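Local coordinates for protein acyl-coenzyme A oxidase 3 (Yarrowia lipolytica, PDB 5YS9) that oxidises the acyl chain of acyl-CoA esters to trans-2-enoyl-CoA with FAD, passing the electrons to oxygen to form hydrogen peroxide in peroxisomal fatty acid beta-oxidation, at residues E140-D143 and Y144-K148; V269-P272 and R273-L277. One frame throughout, in Å; residues are numbered along the deposited sequence.

How the contacts relate
Contact 1 comes first along the chain, in the short helix 139-147 of the N-terminal acyl-CoA oxidase region; contact 2 follows more than a hundred residues later, where strand 262-272 of the large mixed sheet ends in a 3-10 turn. Their centres lie 14 Å apart, on the same side of the chain's centre. They touch directly: Q141 NE2 probably donates a hydrogen bond to M276 O at 2.8 Å, and the indole of W145 packs on N275. The two are joined more widely by helix 116-136, on which Y142, W145 and L277 all rest. The pair thus marks a place where the helical N-terminal part and the beta-sheet part of the oxidase meet.

Contact 1 of 2, residues E140-D143 and Y144-K148; sequences EQYD and YWVRK
Y142 and V146, one helical turn apart, make the clearest side-chain contact within helix 139-147. The methyl CG2 of V146 lies over one face of the Y142 ring, 3.9 Å from its centroid and displaced toward the rim on the CE2 side, a CH-pi contact. With CG of Y142 beside its carbonyl carbon (chi1 -175°), the ring points outward from the helix and tilts slightly toward its C-terminal end, where V146 CG2 meets its face. At the far end of that ring, OH is hydrogen-bonded to R134 NH1, which probably restricts the swing of the phenol.

Beneath these groups runs the i to i+4 backbone ladder. W145 N bonds to Q141 O at 3.2 Å and V146 N to Y142 O at 3.0 Å, both almost straight at the hydrogen, while Y144 N to E140 O, R147 N to D143 O and K148 N to Y144 O belong to the same series. The indole of W145 starts beside the backbone nitrogen, CG being anti to the carbonyl carbon (chi1 -62°), and this carries CD1 to within 3.0 Å of Q141 O. R147 NH1 approaches D143 O to 3.5 Å, although the D143 carboxylate and the guanidinium remain apart.

Further out, W145 packs on I133 and F156, and Y142 on M130 of helix 116-136. An alanine in place of W145 would remove the buried indole and would probably open a gap between the helix and I133 and F156. The amide of Q141 is held at OE1 by T138 N and M278 N, with NE2 turned to the loop 273-277. This is regular alpha-helical i to i+4 packing, in a surface helix with one side set against helix 116-136 and the loop after strand 262-272.

Contact 2 of 2, residues V269-P272 and R273-L277; sequences VRIP and RQNML
N275 turns its side chain back onto P272 and I271, closing the bend that ends strand 262-272. Its CB sits 3.4 Å from P272 O and 3.8 Å from I271 CD1, in contact with both the carbonyl and the isoleucine's terminal methyl. From there CG, placed beside the backbone nitrogen by a chi1 of -85°, leads the side chain over the proline ring, coming to 3.8 Å from P272 CD. The terminal amide lies against the same ring, near CD and CG, in van der Waals contact. The backbone secures the fold-back: N275 N donates to P272 O at 3.1 Å, with the hydrogen well aligned at 160° but the donor 54° out of the carbonyl plane. M276 N reaches R273 O in the same i to i+3 fashion, as expected of a 3-10 turn. At the CB edge of the proline ring, Q274 OE1 comes to 3.5 Å from P272 CB.

R273 directs its guanidinium to D185, NH2 forming a salt bridge with OD2, while NE bonds to V283 O. Around the turn, I271 packs on F187 and I189 of strand 186-190 and on F229 of strand 222-232, M276 packs against F187 and F229, and L277 leans on I133 and S136 of helix 116-136.

Contact 1 of 2, residues E140-D143 and Y144-K148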
ATOM      1  N   GLU A 140     -18.956  16.766 -38.677  1.00 44.74           N
ATOM      2  CA  GLU A 140     -20.368  16.470 -38.896  1.00 48.44           C
ATOM      3  C   GLU A 140     -20.825  15.350 -37.948  1.00 51.23           C
ATOM      4  O   GLU A 140     -21.960  15.382 -37.469  1.00 51.28           O
ATOM      5  CB  GLU A 140     -20.670  16.063 -40.344  1.00 52.61           C
ATOM      6  CG  GLU A 140     -20.199  17.058 -41.380  1.00 59.68           C
ATOM      7  CD  GLU A 140     -18.705  16.938 -41.661  1.00 71.11           C
ATOM      8  OE1 GLU A 140     -18.184  15.767 -41.740  1.00 68.35           O
ATOM      9  OE2 GLU A 140     -18.067  18.022 -41.766  1.00 72.58           O
ATOM     10  N   GLN A 141     -19.931  14.383 -37.695  1.00 48.35           N
ATOM     11  CA  GLN A 141     -20.170  13.293 -36.743  1.00 45.75           C
ATOM     12  C   GLN A 141     -20.290  13.812 -35.314  1.00 44.97           C
ATOM     13  O   GLN A 141     -21.268  13.507 -34.646  1.00 43.01           O
ATOM     14  CB  GLN A 141     -19.070  12.225 -36.842  1.00 44.35           C
ATOM     15  CG  GLN A 141     -19.186  11.440 -38.139  1.00 40.28           C
ATOM     16  CD  GLN A 141     -18.087  10.440 -38.312  1.00 39.84           C
ATOM     17  OE1 GLN A 141     -16.909  10.711 -37.985  1.00 35.56           O
ATOM     18  NE2 GLN A 141     -18.460   9.253 -38.830  1.00 34.48           N
ATOM     19  N   TYR A 142     -19.309  14.596 -34.864  1.00 45.41           N
ATOM     20  CA  TYR A 142     -19.410  15.332 -33.583  1.00 51.65           C
ATOM     21  C   TYR A 142     -20.764  16.043 -33.441  1.00 46.94           C
ATOM     22  O   TYR A 142     -21.487  15.798 -32.487  1.00 56.84           O
ATOM     23  CB  TYR A 142     -18.254  16.362 -33.436  1.00 54.22           C
ATOM     24  CG  TYR A 142     -18.217  17.083 -32.104  1.00 48.88           C
ATOM     25  CD1 TYR A 142     -17.731  16.434 -30.989  1.00 50.05           C
ATOM     26  CD2 TYR A 142     -18.679  18.398 -31.958  1.00 45.00           C
ATOM     27  CE1 TYR A 142     -17.691  17.050 -29.754  1.00 46.56           C
ATOM     28  CE2 TYR A 142     -18.633  19.036 -30.720  1.00 46.31           C
ATOM     29  CZ  TYR A 142     -18.138  18.333 -29.613  1.00 49.57           C
ATOM     30  OH  TYR A 142     -18.047  18.851 -28.336  1.00 46.40           O
ATOM     31  N   ASP A 143     -21.118  16.878 -34.412  1.00 47.14           N
ATOM     32  CA  ASP A 143     -22.326  17.711 -34.325  1.00 47.07           C
ATOM     33  C   ASP A 143     -23.560  16.839 -34.208  1.00 46.55           C
ATOM     34  O   ASP A 143     -24.506  17.200 -33.486  1.00 48.46           O
ATOM     35  CB  ASP A 143     -22.480  18.649 -35.547  1.00 49.64           C
ATOM     36  CG  ASP A 143     -21.432  19.798 -35.599  1.00 52.05           C
ATOM     37  OD1 ASP A 143     -20.722  20.067 -34.594  1.00 45.65           O
ATOM     38  OD2 ASP A 143     -21.328  20.434 -36.683  1.00 57.67           O
ATOM     39  N   TYR A 144     -23.550  15.697 -34.909  1.00 43.98           N
ATOM     40  CA  TYR A 144     -24.671  14.748 -34.846  1.00 45.48           C
ATOM     41  C   TYR A 144     -24.904  14.184 -33.432  1.00 45.31           C
ATOM     42  O   TYR A 144     -26.019  14.220 -32.920  1.00 42.34           O
ATOM     43  CB  TYR A 144     -24.459  13.599 -35.805  1.00 45.60           C
ATOM     44  CG  TYR A 144     -25.521  12.510 -35.725  1.00 48.92           C
ATOM     45  CD1 TYR A 144     -26.756  12.680 -36.353  1.00 44.80           C
ATOM     46  CD2 TYR A 144     -25.278  11.292 -35.032  1.00 49.38           C
ATOM     47  CE1 TYR A 144     -27.723  11.694 -36.306  1.00 47.44           C
ATOM     48  CE2 TYR A 144     -26.248  10.286 -34.982  1.00 47.34           C
ATOM     49  CZ  TYR A 144     -27.456  10.496 -35.627  1.00 47.49           C
ATOM     50  OH  TYR A 144     -28.409   9.553 -35.632  1.00 43.81           O
ATOM     51  N   TRP A 145     -23.837  13.682 -32.817  1.00 45.48           N
ATOM     52  CA  TRP A 145     -23.911  13.136 -31.467  1.00 45.40           C
ATOM     53  C   TRP A 145     -24.309  14.216 -30.450  1.00 47.12           C
ATOM     54  O   TRP A 145     -25.130  13.929 -29.556  1.00 43.88           O
ATOM     55  CB  TRP A 145     -22.623  12.373 -31.087  1.00 43.00           C
ATOM     56  CG  TRP A 145     -22.385  11.194 -31.990  1.00 39.65           C
ATOM     57  CD1 TRP A 145     -21.381  11.057 -32.881  1.00 39.66           C
ATOM     58  CD2 TRP A 145     -23.205  10.017 -32.125  1.00 39.82           C
ATOM     59  NE1 TRP A 145     -21.503   9.879 -33.562  1.00 42.01           N
ATOM     60  CE2 TRP A 145     -22.617   9.215 -33.119  1.00 38.78           C
ATOM     61  CE3 TRP A 145     -24.385   9.568 -31.509  1.00 39.21           C
ATOM     62  CZ2 TRP A 145     -23.150   7.966 -33.500  1.00 39.06           C
ATOM     63  CZ3 TRP A 145     -24.930   8.316 -31.898  1.00 37.12           C
ATOM     64  CH2 TRP A 145     -24.324   7.551 -32.882  1.00 37.10           C
ATOM     65  N   VAL A 146     -23.820  15.451 -30.636  1.00 47.23           N
ATOM     66  CA  VAL A 146     -24.250  16.592 -29.794  1.00 47.81           C
ATOM     67  C   VAL A 146     -25.752  16.916 -29.989  1.00 47.01           C
ATOM     68  O   VAL A 146     -26.468  17.188 -29.031  1.00 44.42           O
ATOM     69  CB  VAL A 146     -23.401  17.861 -30.048  1.00 49.19           C
ATOM     70  CG1 VAL A 146     -23.879  19.018 -29.185  1.00 45.91           C
ATOM     71  CG2 VAL A 146     -21.929  17.600 -29.764  1.00 51.79           C
ATOM     72  N   ARG A 147     -26.252  16.839 -31.211  1.00 50.16           N
ATOM     73  CA  ARG A 147     -27.710  17.020 -31.417  1.00 54.34           C
ATOM     74  C   ARG A 147     -28.547  15.912 -30.781  1.00 51.86           C
ATOM     75  O   ARG A 147     -29.640  16.170 -30.321  1.00 51.61           O
ATOM     76  CB  ARG A 147     -28.063  17.225 -32.898  1.00 56.71           C
ATOM     77  CG  ARG A 147     -28.076  18.708 -33.265  1.00 64.27           C
ATOM     78  CD  ARG A 147     -27.815  19.048 -34.732  1.00 66.65           C
ATOM     79  NE  ARG A 147     -28.059  17.932 -35.662  1.00 63.34           N
ATOM     80  CZ  ARG A 147     -27.173  17.430 -36.531  1.00 58.91           C
ATOM     81  NH1 ARG A 147     -25.933  17.920 -36.643  1.00 56.70           N
ATOM     82  NH2 ARG A 147     -27.533  16.410 -37.301  1.00 60.81           N
ATOM     83  N   LYS A 148     -28.000  14.699 -30.725  1.00 50.25           N
ATOM     84  CA  LYS A 148     -28.599  13.587 -29.971  1.00 46.79           C
ATOM     85  C   LYS A 148     -28.466  13.740 -28.453  1.00 45.46           C
ATOM     86  O   LYS A 148     -28.921  12.873 -27.728  1.00 42.85           O
ATOM     87  CB  LYS A 148     -27.947  12.260 -30.390  1.00 48.26           C
ATOM     88  CG  LYS A 148     -28.826  11.306 -31.171  1.00 53.84           C
ATOM     89  CD  LYS A 148     -29.283  11.863 -32.508  1.00 56.69           C
ATOM     90  CE  LYS A 148     -30.793  11.973 -32.590  1.00 60.23           C
ATOM     91  NZ  LYS A 148     -31.391  10.680 -33.020  1.00 61.83           N
TER

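Contact 2 of 2, residues V269-P272 and R273-L277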
ATOM      1  N   VAL A 269     -23.758  -7.259 -33.824  1.00 36.46           N
ATOM      2  CA  VAL A 269     -24.451  -5.990 -33.676  1.00 39.19           C
ATOM      3  C   VAL A 269     -24.209  -5.157 -34.942  1.00 40.48           C
ATOM      4  O   VAL A 269     -23.070  -4.932 -35.361  1.00 39.58           O
ATOM      5  CB  VAL A 269     -23.950  -5.264 -32.425  1.00 38.41           C
ATOM      6  CG1 VAL A 269     -24.481  -3.856 -32.332  1.00 36.92           C
ATOM      7  CG2 VAL A 269     -24.340  -6.069 -31.209  1.00 42.50           C
ATOM      8  N   ARG A 270     -25.296  -4.722 -35.541  1.00 42.04           N
ATOM      9  CA  ARG A 270     -25.268  -4.064 -36.813  1.00 47.52           C
ATOM     10  C   ARG A 270     -25.247  -2.571 -36.542  1.00 42.52           C
ATOM     11  O   ARG A 270     -26.098  -2.076 -35.826  1.00 40.76           O
ATOM     12  CB  ARG A 270     -26.501  -4.502 -37.621  1.00 57.73           C
ATOM     13  CG  ARG A 270     -26.494  -5.978 -38.077  1.00 62.39           C
ATOM     14  CD  ARG A 270     -26.837  -6.075 -39.576  1.00 74.91           C
ATOM     15  NE  ARG A 270     -26.856  -7.424 -40.188  1.00 77.53           N
ATOM     16  CZ  ARG A 270     -26.557  -7.709 -41.471  1.00 77.45           C
ATOM     17  NH1 ARG A 270     -26.181  -6.764 -42.346  1.00 78.06           N
ATOM     18  NH2 ARG A 270     -26.619  -8.970 -41.893  1.00 75.40           N
ATOM     19  N   ILE A 271     -24.242  -1.859 -37.045  1.00 41.18           N
ATOM     20  CA  ILE A 271     -24.236  -0.390 -36.956  1.00 43.85           C
ATOM     21  C   ILE A 271     -24.008   0.239 -38.340  1.00 43.47           C
ATOM     22  O   ILE A 271     -23.342  -0.367 -39.171  1.00 45.73           O
ATOM     23  CB  ILE A 271     -23.176   0.178 -35.969  1.00 42.20           C
ATOM     24  CG1 ILE A 271     -21.770  -0.176 -36.385  1.00 39.28           C
ATOM     25  CG2 ILE A 271     -23.434  -0.284 -34.539  1.00 45.42           C
ATOM     26  CD1 ILE A 271     -20.739   0.584 -35.600  1.00 40.42           C
ATOM     27  N   PRO A 272     -24.519   1.464 -38.579  1.00 40.69           N
ATOM     28  CA  PRO A 272     -24.174   2.075 -39.878  1.00 40.58           C
ATOM     29  C   PRO A 272     -22.660   2.345 -39.985  1.00 39.35           C
ATOM     30  O   PRO A 272     -22.012   2.552 -38.958  1.00 40.90           O
ATOM     31  CB  PRO A 272     -24.997   3.379 -39.890  1.00 39.67           C
ATOM     32  CG  PRO A 272     -26.026   3.236 -38.804  1.00 40.04           C
ATOM     33  CD  PRO A 272     -25.351   2.369 -37.759  1.00 39.80           C
ATOM     34  N   ARG A 273     -22.105   2.298 -41.196  1.00 38.39           N
ATOM     35  CA  ARG A 273     -20.724   2.774 -41.478  1.00 42.31           C
ATOM     36  C   ARG A 273     -20.375   4.146 -40.839  1.00 43.24           C
ATOM     37  O   ARG A 273     -19.251   4.383 -40.334  1.00 43.35           O
ATOM     38  CB  ARG A 273     -20.513   2.899 -42.993  1.00 46.84           C
ATOM     39  CG  ARG A 273     -19.073   3.113 -43.456  1.00 49.77           C
ATOM     40  CD  ARG A 273     -18.978   3.251 -44.993  1.00 54.65           C
ATOM     41  NE  ARG A 273     -19.045   4.677 -45.345  1.00 58.01           N
ATOM     42  CZ  ARG A 273     -20.098   5.322 -45.831  1.00 57.06           C
ATOM     43  NH1 ARG A 273     -20.014   6.626 -46.031  1.00 62.04           N
ATOM     44  NH2 ARG A 273     -21.217   4.690 -46.130  1.00 58.42           N
ATOM     45  N   GLN A 274     -21.350   5.040 -40.844  1.00 38.66           N
ATOM     46  CA  GLN A 274     -21.137   6.404 -40.384  1.00 40.61           C
ATOM     47  C   GLN A 274     -20.843   6.489 -38.863  1.00 41.77           C
ATOM     48  O   GLN A 274     -20.495   7.573 -38.345  1.00 37.24           O
ATOM     49  CB  GLN A 274     -22.356   7.269 -40.743  1.00 41.00           C
ATOM     50  CG  GLN A 274     -22.571   7.522 -42.229  1.00 41.18           C
ATOM     51  CD  GLN A 274     -23.321   6.436 -42.996  1.00 44.50           C
ATOM     52  OE1 GLN A 274     -23.649   5.353 -42.479  1.00 47.72           O
ATOM     53  NE2 GLN A 274     -23.587   6.720 -44.262  1.00 49.34           N
ATOM     54  N   ASN A 275     -20.998   5.361 -38.157  1.00 39.75           N
ATOM     55  CA  ASN A 275     -20.805   5.350 -36.722  1.00 40.76           C
ATOM     56  C   ASN A 275     -19.361   5.212 -36.386  1.00 38.54           C
ATOM     57  O   ASN A 275     -18.982   5.538 -35.277  1.00 37.13           O
ATOM     58  CB  ASN A 275     -21.599   4.235 -36.046  1.00 41.56           C
ATOM     59  CG  ASN A 275     -23.028   4.624 -35.726  1.00 40.45           C
ATOM     60  OD1 ASN A 275     -23.633   4.060 -34.828  1.00 44.00           O
ATOM     61  ND2 ASN A 275     -23.571   5.580 -36.444  1.00 42.74           N
ATOM     62  N   MET A 276     -18.572   4.696 -37.321  1.00 39.28           N
ATOM     63  CA  MET A 276     -17.122   4.717 -37.207  1.00 40.21           C
ATOM     64  C   MET A 276     -16.677   6.140 -37.232  1.00 41.10           C
ATOM     65  O   MET A 276     -17.085   6.888 -38.110  1.00 43.65           O
ATOM     66  CB  MET A 276     -16.469   4.019 -38.377  1.00 40.74           C
ATOM     67  CG  MET A 276     -14.942   4.108 -38.364  1.00 41.85           C
ATOM     68  SD  MET A 276     -14.228   3.221 -39.773  1.00 41.73           S
ATOM     69  CE  MET A 276     -12.519   3.780 -39.648  1.00 38.83           C
ATOM     70  N   LEU A 277     -15.809   6.506 -36.302  1.00 43.78           N
ATOM     71  CA  LEU A 277     -15.298   7.885 -36.252  1.00 48.58           C
ATOM     72  C   LEU A 277     -14.167   8.056 -37.277  1.00 46.95           C
ATOM     73  O   LEU A 277     -13.244   7.271 -37.298  1.00 48.16           O
ATOM     74  CB  LEU A 277     -14.858   8.231 -34.831  1.00 47.51           C
ATOM     75  CG  LEU A 277     -15.981   8.229 -33.781  1.00 50.76           C
ATOM     76  CD1 LEU A 277     -15.350   8.400 -32.419  1.00 53.49           C
ATOM     77  CD2 LEU A 277     -17.032   9.298 -34.023  1.00 49.51           C
TER